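Local structure of uncharacterized protein (Slackia heliotrinireducens DSM 20476, 4S1P) at residues 6-11 against 31-36; 12-17 against 102-107. The protein is of unknown function but is probably an SGNH-type esterase or lipase, hydrolysing ester bonds with a serine nucleophile. All blocks are in the same frame, centred on the assembly; numbering follows the deposited sequence.

Interaction 1: residues 6-11 against 31-36; sequences ILMLGN and VRVHAR
The carbonyl oxygen of Met8 (modelled as selenomethionine) takes two groups from strand 31-35: the backbone N-H of His34, with Met8 O to His34 N 2.8 Å and 172° at the hydrogen, and the CA-H of Val33 in a weaker CA-H...O contact. The N-H of Met8 faces the same way, with Met8 N to Arg32 O 2.8 Å, so this residue both gives to and takes from its parallel partner. Arg32 N to Ile6 O and Gly10 N to His34 O extend the pairing to either side; beyond them Arg36 N reaches Gly10 O only weakly, at 3.5 Å.

On one face of the sheet, Leu7 CD1 lies over the centre of the His34 imidazole in a CH-pi contact, 3.7 Å from the ring centroid and 13° off its normal. Leu7 puts CG opposite its backbone N (chi1 178°), and from there CD1 reaches over the ring. Leu9 runs alongside His34, its CD2 3.9 Å from His34 CB, and His34 ND1 bonds Thr55 OG1 of helix 50-61. With an alanine in place of His34, the Leu7 methyl would probably lose the surface it rests on and the Thr55 hydroxyl its imidazole partner.

On the other face Met8 SE lies 3.7 Å from Val31 CG1, beneath helix 19-27.

Where the strand ends, Asn11 caps the next helix: its OD1 receives Leu13 N and Gln70 NE2, while its ND2 bonds Ala39 O and an unidentified ligand. Regular backbone bonds thus hold the two strands together, apolar and CH-pi contacts cover their faces, and the polar Asn11 at the end sits beside the probable nucleophile Ser12, consistent with the strand-to-helix turn at an SGNH active site.

Interaction 2: residues 12-17 against 102-107; sequences SLTTAN and VIYGTW
Leu13 gives up the most surface here, and it meets the strand side through both its side chain and its backbone. Its CD2 methyl comes up to the six-membered ring of Trp107, 3.7 Å from CZ2, while the same methyl lies 3.9 Å from Thr106 CG2, the Leu13 and Thr106 side chains lying roughly perpendicular. Thr106 fills the corner between the two aromatic residues of its own segment: its CG2 stands over the rim of the Tyr104 ring and its CB over the rim of the Trp107 ring.

Tyr104, second in surface buried by the contact, points its ring at helix 12-15, CG being anti to the backbone N (chi1 173°). Its hydroxyl donates to the carbonyl of Leu13, with Tyr104 OH to Leu13 O 2.8 Å. The approach is bent, 130° at the oxygen, and the donor stands well above the carbonyl plane, 49° out of it. This bond gives a buried backbone oxygen a partner and ties the short helix to the strand.

Thr14 passes the same ring, its side chain running counter to that of Tyr104. Its OG1 lies at the ring edge, 3.5 Å from Tyr104 CE2, and is hydrogen-bonded to Gln70 OE1, so the hydroxyl is spoken for beyond this contact. Just ahead of Leu13 comes Ser12, which with His167 and Asp164 has the geometry of a Ser-His-Asp triad and is probably the nucleophile; its backbone N bonds the unidentified ligand.

Trp107 is held in turn by a bond from NE1 to Val166 O and by stacking on Phe152. Strand 100-105 lies between strands 66-69 and 144-147, with Thr106 packed on helix 123-141 and Tyr104 on helix 170-184, so the contact holds helix 12-15 beside the C-terminal end of strand 100-105, an inner strand of the sheet.

From the N terminus, strand 4-10 runs straight into helix 12-15, so the first segments of the two contacts are neighbours in sequence. The chain then passes through helix 19-27 and returns as strand 29-35, where interaction 1 closes a beta-alpha-beta crossover at one edge of the parallel sheet. Interaction 2 closes a far longer loop, 84 residues between its segments, when strand 100-105 arrives two places beyond strand 4-10. The two loops cross rather than nest. They also touch: Thr15 CG2 packs 3.7 Å from Ala35 CB. Helix 12-15, with the probable nucleophile, thus packs against edge strand 29-35 through Thr15 and is tied to inner strand 100-105 through interaction 2.

Interaction 1: residues 6-11 against 31-36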
loop_
_atom_site.group_PDB
_atom_site.type_symbol
_atom_site.label_atom_id
_atom_site.label_comp_id
_atom_site.label_asym_id
_atom_site.label_seq_id
_atom_site.Cartn_x
_atom_site.Cartn_y
_atom_site.Cartn_z
ATOM N N ILE A 6 1.768 -1.449 -14.218
ATOM C CA ILE A 6 1.732 -1.537 -12.743
ATOM C C ILE A 6 0.306 -1.882 -12.314
ATOM O O ILE A 6 -0.648 -1.219 -12.721
ATOM C CB ILE A 6 2.136 -0.197 -12.082
ATOM C CG1 ILE A 6 3.533 0.227 -12.540
ATOM C CG2 ILE A 6 2.061 -0.300 -10.567
ATOM C CD1 ILE A 6 3.868 1.663 -12.184
ATOM N N LEU A 7 0.155 -2.933 -11.509
ATOM C CA LEU A 7 -1.126 -3.300 -10.891
ATOM C C LEU A 7 -1.069 -2.901 -9.430
ATOM O O LEU A 7 -0.136 -3.286 -8.739
ATOM C CB LEU A 7 -1.335 -4.801 -10.995
ATOM C CG LEU A 7 -2.598 -5.357 -10.358
ATOM C CD1 LEU A 7 -3.864 -4.753 -10.942
ATOM C CD2 LEU A 7 -2.579 -6.888 -10.487
HETATM N N MSE A 8 -2.037 -2.115 -8.983
HETATM C CA MSE A 8 -2.078 -1.657 -7.603
HETATM C C MSE A 8 -3.278 -2.235 -6.894
HETATM O O MSE A 8 -4.398 -2.217 -7.420
HETATM C CB MSE A 8 -2.210 -0.133 -7.539
HETATM C CG MSE A 8 -1.111 0.565 -8.331
HETATM SE SE MSE A 8 -1.163 2.514 -7.987
HETATM C CE MSE A 8 -0.208 2.528 -6.296
ATOM N N LEU A 9 -3.023 -2.822 -5.733
ATOM C CA LEU A 9 -4.050 -3.395 -4.909
ATOM C C LEU A 9 -4.137 -2.574 -3.626
ATOM O O LEU A 9 -3.122 -2.394 -2.935
ATOM C CB LEU A 9 -3.670 -4.850 -4.553
ATOM C CG LEU A 9 -3.105 -5.721 -5.685
ATOM C CD1 LEU A 9 -2.742 -7.116 -5.139
ATOM C CD2 LEU A 9 -4.068 -5.780 -6.858
ATOM N N GLY A 10 -5.313 -2.065 -3.287
ATOM C CA GLY A 10 -5.413 -1.193 -2.110
ATOM C C GLY A 10 -6.795 -0.674 -1.820
ATOM O O GLY A 10 -7.799 -1.278 -2.225
ATOM N N ASN A 11 -6.832 0.451 -1.127
ATOM C CA ASN A 11 -8.086 1.091 -0.771
ATOM C C ASN A 11 -7.936 2.591 -0.927
ATOM O O ASN A 11 -7.181 3.026 -1.812
ATOM C CB ASN A 11 -8.585 0.580 0.568
ATOM C CG ASN A 11 -7.717 0.976 1.725
ATOM O OD1 ASN A 11 -6.919 1.918 1.683
ATOM N ND2 ASN A 11 -7.897 0.252 2.815
ATOM N N VAL A 31 -1.239 2.138 -15.358
ATOM C CA VAL A 31 -1.563 1.772 -13.970
ATOM C C VAL A 31 -3.001 1.277 -13.895
ATOM O O VAL A 31 -3.936 1.958 -14.307
ATOM C CB VAL A 31 -1.336 2.957 -13.015
ATOM C CG1 VAL A 31 -1.748 2.604 -11.590
ATOM C CG2 VAL A 31 0.119 3.358 -13.050
ATOM N N ARG A 32 -3.150 0.050 -13.405
ATOM C CA ARG A 32 -4.430 -0.579 -13.160
ATOM C C ARG A 32 -4.619 -0.674 -11.654
ATOM O O ARG A 32 -3.683 -1.060 -10.945
ATOM C CB ARG A 32 -4.437 -1.994 -13.736
ATOM C CG ARG A 32 -5.731 -2.771 -13.560
ATOM C CD ARG A 32 -6.888 -2.294 -14.442
ATOM N NE ARG A 32 -6.478 -2.313 -15.844
ATOM C CZ ARG A 32 -6.249 -3.420 -16.561
ATOM N NH1 ARG A 32 -6.546 -4.624 -16.082
ATOM N NH2 ARG A 32 -5.747 -3.319 -17.773
ATOM N N VAL A 33 -5.801 -0.303 -11.169
ATOM C CA VAL A 33 -6.077 -0.288 -9.713
ATOM C C VAL A 33 -7.244 -1.205 -9.366
ATOM O O VAL A 33 -8.301 -1.125 -10.007
ATOM C CB VAL A 33 -6.430 1.137 -9.265
ATOM C CG1 VAL A 33 -6.700 1.184 -7.772
ATOM C CG2 VAL A 33 -5.297 2.079 -9.647
ATOM N N HIS A 34 -7.016 -2.110 -8.414
ATOM C CA HIS A 34 -8.047 -2.935 -7.820
ATOM C C HIS A 34 -8.184 -2.470 -6.390
ATOM O O HIS A 34 -7.368 -2.846 -5.523
ATOM C CB HIS A 34 -7.629 -4.410 -7.868
ATOM C CG HIS A 34 -7.539 -4.969 -9.248
ATOM N ND1 HIS A 34 -7.005 -6.220 -9.501
ATOM C CD2 HIS A 34 -7.847 -4.443 -10.451
ATOM C CE1 HIS A 34 -7.025 -6.444 -10.811
ATOM N NE2 HIS A 34 -7.511 -5.370 -11.411
ATOM N N ALA A 35 -9.183 -1.616 -6.148
ATOM C CA ALA A 35 -9.336 -0.999 -4.847
ATOM C C ALA A 35 -10.807 -0.843 -4.533
ATOM O O ALA A 35 -11.664 -0.835 -5.425
ATOM C CB ALA A 35 -8.670 0.353 -4.823
ATOM N N ARG A 36 -11.089 -0.760 -3.247
ATOM C CA ARG A 36 -12.408 -0.385 -2.769
ATOM C C ARG A 36 -12.210 0.232 -1.410
ATOM O O ARG A 36 -11.333 -0.180 -0.659
ATOM C CB ARG A 36 -13.320 -1.580 -2.613
ATOM C CG ARG A 36 -14.773 -1.161 -2.387
ATOM C CD ARG A 36 -15.640 -2.338 -1.966
ATOM N NE ARG A 36 -15.289 -2.868 -0.646
ATOM C CZ ARG A 36 -14.508 -3.922 -0.438
ATOM N NH1 ARG A 36 -14.038 -4.570 -1.467
ATOM N NH2 ARG A 36 -14.237 -4.323 0.807
#

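Interaction 2: residues 12-17 against 102-107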
loop_
_atom_site.group_PDB
_atom_site.type_symbol
_atom_site.label_atom_id
_atom_site.label_comp_id
_atom_site.label_asym_id
_atom_site.label_seq_id
_atom_site.Cartn_x
_atom_site.Cartn_y
_atom_site.Cartn_z
ATOM N N SER A 12 -8.685 3.418 -0.184
ATOM C CA SER A 12 -8.589 4.853 -0.429
ATOM C C SER A 12 -7.193 5.434 -0.169
ATOM O O SER A 12 -6.873 6.489 -0.712
ATOM C CB SER A 12 -9.671 5.626 0.343
ATOM O OG SER A 12 -9.289 5.760 1.668
ATOM N N LEU A 13 -6.315 4.759 0.596
ATOM C CA LEU A 13 -4.950 5.305 0.723
ATOM C C LEU A 13 -4.197 5.257 -0.606
ATOM O O LEU A 13 -3.251 6.041 -0.844
ATOM C CB LEU A 13 -4.160 4.622 1.837
ATOM C CG LEU A 13 -4.423 5.117 3.269
ATOM C CD1 LEU A 13 -5.833 4.851 3.734
ATOM C CD2 LEU A 13 -3.386 4.536 4.200
ATOM N N THR A 14 -4.619 4.350 -1.478
ATOM C CA THR A 14 -4.090 4.291 -2.835
ATOM C C THR A 14 -4.837 5.233 -3.774
ATOM O O THR A 14 -4.201 5.945 -4.534
ATOM C CB THR A 14 -4.172 2.846 -3.371
ATOM O OG1 THR A 14 -3.214 2.050 -2.673
ATOM C CG2 THR A 14 -3.827 2.777 -4.869
ATOM N N THR A 15 -6.168 5.250 -3.730
ATOM C CA THR A 15 -6.931 5.946 -4.759
ATOM C C THR A 15 -7.111 7.425 -4.469
ATOM O O THR A 15 -7.357 8.186 -5.422
ATOM C CB THR A 15 -8.308 5.320 -4.961
ATOM O OG1 THR A 15 -9.022 5.293 -3.722
ATOM C CG2 THR A 15 -8.199 3.917 -5.512
ATOM N N ALA A 16 -6.966 7.838 -3.211
ATOM C CA ALA A 16 -7.227 9.250 -2.872
ATOM C C ALA A 16 -6.364 10.206 -3.696
ATOM O O ALA A 16 -5.191 9.931 -4.017
ATOM C CB ALA A 16 -7.008 9.500 -1.358
ATOM N N ASN A 17 -6.968 11.363 -4.005
ATOM C CA ASN A 17 -6.241 12.460 -4.638
ATOM C C ASN A 17 -5.595 12.116 -5.965
ATOM O O ASN A 17 -4.540 12.663 -6.307
ATOM C CB ASN A 17 -5.208 13.044 -3.690
ATOM C CG ASN A 17 -5.809 13.454 -2.372
ATOM O OD1 ASN A 17 -6.741 14.268 -2.348
ATOM N ND2 ASN A 17 -5.303 12.896 -1.274
ATOM N N VAL A 102 5.743 -5.027 -4.754
ATOM C CA VAL A 102 6.125 -3.781 -4.093
ATOM C C VAL A 102 5.176 -3.556 -2.928
ATOM O O VAL A 102 3.966 -3.594 -3.128
ATOM C CB VAL A 102 6.044 -2.579 -5.071
ATOM C CG1 VAL A 102 6.341 -1.265 -4.383
ATOM C CG2 VAL A 102 6.993 -2.786 -6.247
ATOM N N ILE A 103 5.719 -3.314 -1.738
ATOM C CA ILE A 103 4.901 -2.965 -0.612
ATOM C C ILE A 103 4.738 -1.442 -0.581
ATOM O O ILE A 103 5.733 -0.711 -0.539
ATOM C CB ILE A 103 5.529 -3.443 0.710
ATOM C CG1 ILE A 103 5.502 -4.975 0.778
ATOM C CG2 ILE A 103 4.848 -2.798 1.917
ATOM C CD1 ILE A 103 6.476 -5.523 1.783
ATOM N N TYR A 104 3.492 -0.968 -0.579
ATOM C CA TYR A 104 3.195 0.458 -0.354
ATOM C C TYR A 104 3.149 0.574 1.178
ATOM O O TYR A 104 2.132 0.258 1.818
ATOM C CB TYR A 104 1.904 0.813 -1.054
ATOM C CG TYR A 104 1.310 2.212 -0.815
ATOM C CD1 TYR A 104 1.919 3.186 -0.016
ATOM C CD2 TYR A 104 0.124 2.538 -1.414
ATOM C CE1 TYR A 104 1.290 4.424 0.219
ATOM C CE2 TYR A 104 -0.508 3.739 -1.195
ATOM C CZ TYR A 104 0.079 4.695 -0.392
ATOM O OH TYR A 104 -0.563 5.883 -0.146
ATOM N N GLY A 105 4.287 0.945 1.767
ATOM C CA GLY A 105 4.369 1.068 3.219
ATOM C C GLY A 105 3.663 2.369 3.591
ATOM O O GLY A 105 4.006 3.432 3.100
ATOM N N THR A 106 2.673 2.294 4.436
ATOM C CA THR A 106 1.960 3.467 4.886
ATOM C C THR A 106 2.424 3.875 6.307
ATOM O O THR A 106 3.383 3.357 6.874
ATOM C CB THR A 106 0.438 3.227 4.816
ATOM O OG1 THR A 106 0.047 2.211 5.766
ATOM C CG2 THR A 106 -0.021 2.803 3.399
ATOM N N TRP A 107 1.717 4.853 6.842
ATOM C CA TRP A 107 2.168 5.647 7.968
ATOM C C TRP A 107 1.337 5.331 9.216
ATOM O O TRP A 107 0.166 4.948 9.113
ATOM C CB TRP A 107 2.044 7.149 7.600
ATOM C CG TRP A 107 0.751 7.437 6.956
ATOM C CD1 TRP A 107 -0.431 7.688 7.577
ATOM C CD2 TRP A 107 0.480 7.446 5.554
ATOM N NE1 TRP A 107 -1.429 7.837 6.656
ATOM C CE2 TRP A 107 -0.895 7.685 5.400
ATOM C CE3 TRP A 107 1.263 7.223 4.400
ATOM C CZ2 TRP A 107 -1.502 7.736 4.155
ATOM C CZ3 TRP A 107 0.646 7.268 3.175
ATOM C CH2 TRP A 107 -0.714 7.514 3.057
#